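Local atomic coordinates of SalCYP truncation (PDB entry 7ABB), a protein that belongs to the cytochrome P450 family and binds a heme c group within its mainly helical fold. Residues A[111-123]-A[350-363]. Numbering follows the deposited sequence.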
loop_
_atom_site.group_PDB
_atom_site.type_symbol
_atom_site.label_atom_id
_atom_site.label_comp_id
_atom_site.label_asym_id
_atom_site.label_seq_id
_atom_site.Cartn_x
_atom_site.Cartn_y
_atom_site.Cartn_z
ATOM N N ILE A 111 4.691 11.144 13.917
ATOM C CA ILE A 111 3.979 9.883 13.747
ATOM C C ILE A 111 3.810 9.192 15.090
ATOM O O ILE A 111 2.731 8.689 15.430
ATOM C CB ILE A 111 4.740 8.982 12.764
ATOM C CG1 ILE A 111 4.776 9.588 11.361
ATOM C CG2 ILE A 111 4.115 7.585 12.751
ATOM C CD1 ILE A 111 5.721 8.847 10.452
ATOM N N ARG A 112 4.889 9.156 15.870
ATOM C CA ARG A 112 4.867 8.483 17.164
ATOM C C ARG A 112 3.897 9.149 18.127
ATOM O O ARG A 112 3.133 8.472 18.830
ATOM C CB ARG A 112 6.280 8.455 17.741
ATOM C CG ARG A 112 6.394 7.557 18.976
ATOM C CD ARG A 112 7.794 7.481 19.554
ATOM N NE ARG A 112 8.708 6.947 18.568
ATOM C CZ ARG A 112 8.755 5.683 18.151
ATOM N NH1 ARG A 112 7.950 4.742 18.650
ATOM N NH2 ARG A 112 9.628 5.353 17.208
ATOM N N ALA A 113 3.925 10.486 18.191
ATOM C CA ALA A 113 3.024 11.192 19.097
ATOM C C ALA A 113 1.572 10.987 18.693
ATOM O O ALA A 113 0.684 10.897 19.555
ATOM C CB ALA A 113 3.366 12.676 19.129
ATOM N N ASN A 114 1.328 10.925 17.381
ATOM C CA ASN A 114 0.011 10.612 16.831
ATOM C C ASN A 114 -0.459 9.226 17.292
ATOM O O ASN A 114 -1.532 9.098 17.901
ATOM C CB ASN A 114 0.121 10.742 15.308
ATOM C CG ASN A 114 -1.115 10.344 14.531
ATOM O OD1 ASN A 114 -2.199 10.117 15.053
ATOM N ND2 ASN A 114 -0.931 10.253 13.221
ATOM N N ALA A 115 0.357 8.192 17.073
ATOM C CA ALA A 115 -0.013 6.859 17.527
ATOM C C ALA A 115 -0.298 6.849 19.019
ATOM O O ALA A 115 -1.307 6.297 19.475
ATOM C CB ALA A 115 1.099 5.876 17.236
ATOM N N ARG A 116 0.593 7.459 19.802
ATOM C CA ARG A 116 0.465 7.389 21.260
ATOM C C ARG A 116 -0.804 8.083 21.730
ATOM O O ARG A 116 -1.523 7.589 22.616
ATOM C CB ARG A 116 1.705 7.997 21.914
ATOM C CG ARG A 116 1.747 7.875 23.419
ATOM C CD ARG A 116 2.981 8.530 24.019
ATOM N NE ARG A 116 4.245 7.884 23.649
ATOM C CZ ARG A 116 5.209 8.434 22.906
ATOM N NH1 ARG A 116 5.092 9.663 22.397
ATOM N NH2 ARG A 116 6.315 7.753 22.665
ATOM N N ARG A 117 -1.069 9.267 21.180
ATOM C CA ARG A 117 -2.272 10.005 21.521
ATOM C C ARG A 117 -3.513 9.182 21.236
ATOM O O ARG A 117 -4.431 9.099 22.063
ATOM C CB ARG A 117 -2.295 11.309 20.708
ATOM C CG ARG A 117 -3.540 12.172 20.886
ATOM C CD ARG A 117 -3.977 12.868 19.588
ATOM N NE ARG A 117 -2.831 13.404 18.851
ATOM C CZ ARG A 117 -2.717 13.384 17.521
ATOM N NH1 ARG A 117 -3.695 12.896 16.774
ATOM N NH2 ARG A 117 -1.618 13.831 16.919
ATOM N N ARG A 118 -3.555 8.559 20.058
ATOM C CA ARG A 118 -4.757 7.861 19.644
ATOM C C ARG A 118 -4.946 6.586 20.461
ATOM O O ARG A 118 -6.056 6.297 20.915
ATOM C CB ARG A 118 -4.698 7.578 18.144
ATOM C CG ARG A 118 -4.774 8.840 17.300
ATOM C CD ARG A 118 -4.741 8.500 15.816
ATOM N NE ARG A 118 -4.904 9.720 15.033
ATOM C CZ ARG A 118 -6.066 10.325 14.837
ATOM N NH1 ARG A 118 -7.192 9.838 15.356
ATOM N NH2 ARG A 118 -6.113 11.454 14.132
ATOM N N ILE A 119 -3.875 5.828 20.687
ATOM C CA ILE A 119 -4.035 4.580 21.442
ATOM C C ILE A 119 -4.377 4.890 22.891
ATOM O O ILE A 119 -5.233 4.229 23.496
ATOM C CB ILE A 119 -2.768 3.735 21.323
ATOM C CG1 ILE A 119 -2.567 3.316 19.872
ATOM C CG2 ILE A 119 -2.889 2.476 22.231
ATOM C CD1 ILE A 119 -1.161 2.916 19.541
ATOM N N SER A 120 -3.721 5.898 23.477
ATOM C CA SER A 120 -4.022 6.302 24.846
ATOM C C SER A 120 -5.500 6.575 25.045
ATOM O O SER A 120 -6.037 6.317 26.130
ATOM C CB SER A 120 -3.220 7.556 25.212
ATOM O OG SER A 120 -1.863 7.256 25.428
ATOM N N ALA A 121 -6.178 7.081 24.021
ATOM C CA ALA A 121 -7.561 7.496 24.190
ATOM C C ALA A 121 -8.528 6.322 24.279
ATOM O O ALA A 121 -9.665 6.523 24.702
ATOM C CB ALA A 121 -7.973 8.415 23.032
ATOM N N PHE A 122 -8.122 5.111 23.888
ATOM C CA PHE A 122 -9.013 3.958 24.013
ATOM C C PHE A 122 -8.460 2.802 24.834
ATOM O O PHE A 122 -9.180 1.819 25.006
ATOM C CB PHE A 122 -9.472 3.429 22.644
ATOM C CG PHE A 122 -8.376 3.056 21.682
ATOM C CD1 PHE A 122 -7.677 1.860 21.798
ATOM C CD2 PHE A 122 -8.095 3.870 20.596
ATOM C CE1 PHE A 122 -6.682 1.513 20.871
ATOM C CE2 PHE A 122 -7.120 3.541 19.684
ATOM C CZ PHE A 122 -6.408 2.367 19.799
ATOM N N VAL A 123 -7.251 2.903 25.396
ATOM C CA VAL A 123 -6.700 1.801 26.195
ATOM C C VAL A 123 -7.678 1.348 27.275
ATOM O O VAL A 123 -7.799 0.148 27.557
ATOM C CB VAL A 123 -5.348 2.191 26.826
ATOM C CG1 VAL A 123 -4.872 1.102 27.776
ATOM C CG2 VAL A 123 -4.311 2.377 25.793
ATOM N N ALA A 350 7.725 3.315 8.243
ATOM C CA ALA A 350 7.816 4.083 9.489
ATOM C C ALA A 350 6.477 4.095 10.209
ATOM O O ALA A 350 6.421 3.960 11.439
ATOM C CB ALA A 350 8.293 5.511 9.206
ATOM N N GLN A 351 5.382 4.245 9.468
ATOM C CA GLN A 351 4.072 4.282 10.118
ATOM C C GLN A 351 3.718 2.946 10.761
ATOM O O GLN A 351 3.142 2.924 11.867
ATOM C CB GLN A 351 2.994 4.658 9.116
ATOM C CG GLN A 351 3.069 6.081 8.634
ATOM C CD GLN A 351 1.995 6.370 7.650
ATOM O OE1 GLN A 351 0.850 6.545 8.030
ATOM N NE2 GLN A 351 2.349 6.409 6.359
ATOM N N ILE A 352 3.995 1.838 10.074
ATOM C CA ILE A 352 3.647 0.518 10.596
ATOM C C ILE A 352 4.470 0.212 11.835
ATOM O O ILE A 352 3.932 -0.155 12.888
ATOM C CB ILE A 352 3.841 -0.548 9.503
ATOM C CG1 ILE A 352 2.843 -0.339 8.393
ATOM C CG2 ILE A 352 3.654 -1.953 10.074
ATOM C CD1 ILE A 352 3.218 -1.089 7.093
ATOM N N LEU A 353 5.786 0.345 11.734
ATOM C CA LEU A 353 6.650 0.038 12.863
ATOM C C LEU A 353 6.312 0.913 14.061
ATOM O O LEU A 353 6.201 0.430 15.191
ATOM C CB LEU A 353 8.110 0.198 12.477
ATOM C CG LEU A 353 9.104 -0.053 13.598
ATOM C CD1 LEU A 353 8.922 -1.443 14.201
ATOM C CD2 LEU A 353 10.519 0.131 13.096
ATOM N N THR A 354 6.172 2.214 13.837
ATOM C CA THR A 354 5.912 3.136 14.942
ATOM C C THR A 354 4.586 2.810 15.611
ATOM O O THR A 354 4.489 2.815 16.855
ATOM C CB THR A 354 5.930 4.572 14.428
ATOM O OG1 THR A 354 7.215 4.864 13.868
ATOM C CG2 THR A 354 5.688 5.531 15.542
ATOM N N ALA A 355 3.544 2.546 14.815
ATOM C CA ALA A 355 2.244 2.228 15.412
ATOM C C ALA A 355 2.339 0.976 16.250
ATOM O O ALA A 355 1.814 0.930 17.371
ATOM C CB ALA A 355 1.183 2.042 14.344
ATOM N N TRP A 356 2.991 -0.060 15.735
ATOM C CA TRP A 356 3.075 -1.289 16.516
ATOM C C TRP A 356 3.957 -1.128 17.758
ATOM O O TRP A 356 3.700 -1.765 18.794
ATOM C CB TRP A 356 3.578 -2.446 15.642
ATOM C CG TRP A 356 2.575 -2.893 14.577
ATOM C CD1 TRP A 356 1.251 -2.572 14.496
ATOM C CD2 TRP A 356 2.856 -3.742 13.455
ATOM N NE1 TRP A 356 0.689 -3.181 13.385
ATOM C CE2 TRP A 356 1.660 -3.885 12.725
ATOM C CE3 TRP A 356 4.004 -4.362 12.999
ATOM C CZ2 TRP A 356 1.587 -4.662 11.563
ATOM C CZ3 TRP A 356 3.936 -5.124 11.843
ATOM C CH2 TRP A 356 2.737 -5.265 11.146
ATOM N N GLU A 357 4.998 -0.302 17.692
ATOM C CA GLU A 357 5.793 -0.001 18.875
ATOM C C GLU A 357 4.923 0.638 19.951
ATOM O O GLU A 357 4.928 0.226 21.126
ATOM C CB GLU A 357 6.959 0.924 18.497
ATOM C CG GLU A 357 8.105 0.246 17.758
ATOM C CD GLU A 357 9.139 1.225 17.242
ATOM O OE1 GLU A 357 8.801 2.417 17.065
ATOM O OE2 GLU A 357 10.297 0.813 17.008
ATOM N N GLU A 358 4.194 1.693 19.579
ATOM C CA GLU A 358 3.406 2.396 20.586
ATOM C C GLU A 358 2.253 1.523 21.075
ATOM O O GLU A 358 1.886 1.586 22.253
ATOM C CB GLU A 358 2.900 3.735 20.035
ATOM C CG GLU A 358 4.015 4.735 19.725
ATOM C CD GLU A 358 4.865 5.011 20.922
ATOM O OE1 GLU A 358 4.298 5.375 21.975
ATOM O OE2 GLU A 358 6.097 4.864 20.825
ATOM N N TRP A 359 1.700 0.684 20.196
ATOM C CA TRP A 359 0.649 -0.241 20.602
ATOM C C TRP A 359 1.143 -1.161 21.711
ATOM O O TRP A 359 0.474 -1.321 22.735
ATOM C CB TRP A 359 0.171 -1.050 19.388
ATOM C CG TRP A 359 -0.911 -2.023 19.738
ATOM C CD1 TRP A 359 -0.747 -3.248 20.318
ATOM C CD2 TRP A 359 -2.324 -1.841 19.567
ATOM N NE1 TRP A 359 -1.962 -3.835 20.507
ATOM C CE2 TRP A 359 -2.950 -2.999 20.063
ATOM C CE3 TRP A 359 -3.119 -0.815 19.057
ATOM C CZ2 TRP A 359 -4.333 -3.159 20.060
ATOM C CZ3 TRP A 359 -4.496 -0.967 19.055
ATOM C CH2 TRP A 359 -5.088 -2.151 19.542
ATOM N N HIS A 360 2.319 -1.771 21.538
ATOM C CA HIS A 360 2.776 -2.741 22.535
ATOM C C HIS A 360 3.265 -2.099 23.826
ATOM O O HIS A 360 3.315 -2.755 24.872
ATOM C CB HIS A 360 3.845 -3.627 21.905
ATOM C CG HIS A 360 3.275 -4.613 20.940
ATOM N ND1 HIS A 360 3.010 -4.307 19.622
ATOM C CD2 HIS A 360 2.839 -5.881 21.127
ATOM C CE1 HIS A 360 2.481 -5.362 19.025
ATOM N NE2 HIS A 360 2.361 -6.329 19.920
ATOM N N GLU A 361 3.556 -0.801 23.805
ATOM C CA GLU A 361 3.876 -0.087 25.034
ATOM C C GLU A 361 2.646 0.081 25.904
ATOM O O GLU A 361 2.727 -0.040 27.131
ATOM C CB GLU A 361 4.462 1.273 24.685
ATOM C CG GLU A 361 4.741 2.129 25.890
ATOM C CD GLU A 361 5.824 1.559 26.780
ATOM O OE1 GLU A 361 5.673 1.622 28.024
ATOM O OE2 GLU A 361 6.830 1.055 26.235
ATOM N N LEU A 362 1.503 0.361 25.290
ATOM C CA LEU A 362 0.276 0.616 26.028
ATOM C C LEU A 362 -0.613 -0.612 26.171
ATOM O O LEU A 362 -1.351 -0.724 27.161
ATOM C CB LEU A 362 -0.501 1.740 25.333
ATOM C CG LEU A 362 0.127 3.132 25.455
ATOM C CD1 LEU A 362 -0.606 4.095 24.548
ATOM C CD2 LEU A 362 0.074 3.614 26.897
ATOM N N ILE A 363 -0.544 -1.530 25.212
ATOM C CA ILE A 363 -1.389 -2.717 25.125
ATOM C C ILE A 363 -0.484 -3.906 24.798
ATOM O O ILE A 363 -0.485 -4.399 23.656
ATOM C CB ILE A 363 -2.498 -2.531 24.074
ATOM C CG1 ILE A 363 -3.255 -1.207 24.278
ATOM C CG2 ILE A 363 -3.453 -3.759 24.074
ATOM C CD1 ILE A 363 -4.307 -0.914 23.196
HETATM O O HOH W 1 7.456 4.698 22.985
#
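Helices D (108-120) and L (345-362) of the cytochrome P450 four-helix core pack side by side, with a four-residue salt-bridge network along one flank. The axes of helix 111-120 and helix 350-362 cross at -40° and come within 8.9 Å. Knobs-into-holes packing joins them: Ile119 sits among Ala355, Glu358, Trp359 and Leu362, and Glu358 among Arg112, Ala115, Arg116 and Ile119. Arg112 NH1 donates to the anti lone pair of Glu358 OE2 at 2.9 Å, while NH1 and NH2 grip the single oxygen Glu357 OE1. Thr354 CG2 lies over one face of this guanidinium. A bend at chi2 (-57°) folds the Glu358 carboxylate back between the two arginines. Glu358 OE1 forms a salt bridge to Arg116 NE at 3.0 Å. A water also joins Glu358 OE2 to Arg116 NH2. The buried carboxylate is shared by two positive charges, which probably keeps it ionised. The Gln351 side chain lies about 4 Å from the heme c, and its OE1 is hydrogen-bonded to Asn142 ND2 of helix 130-147. Toward the C-terminal ends the contact becomes mainly apolar. Ile119 CG2 touches Leu362 CD1 at 3.6 Å, and Trp359 CZ3 meets the edge of the Phe122 ring, 3.8 Å from CE1.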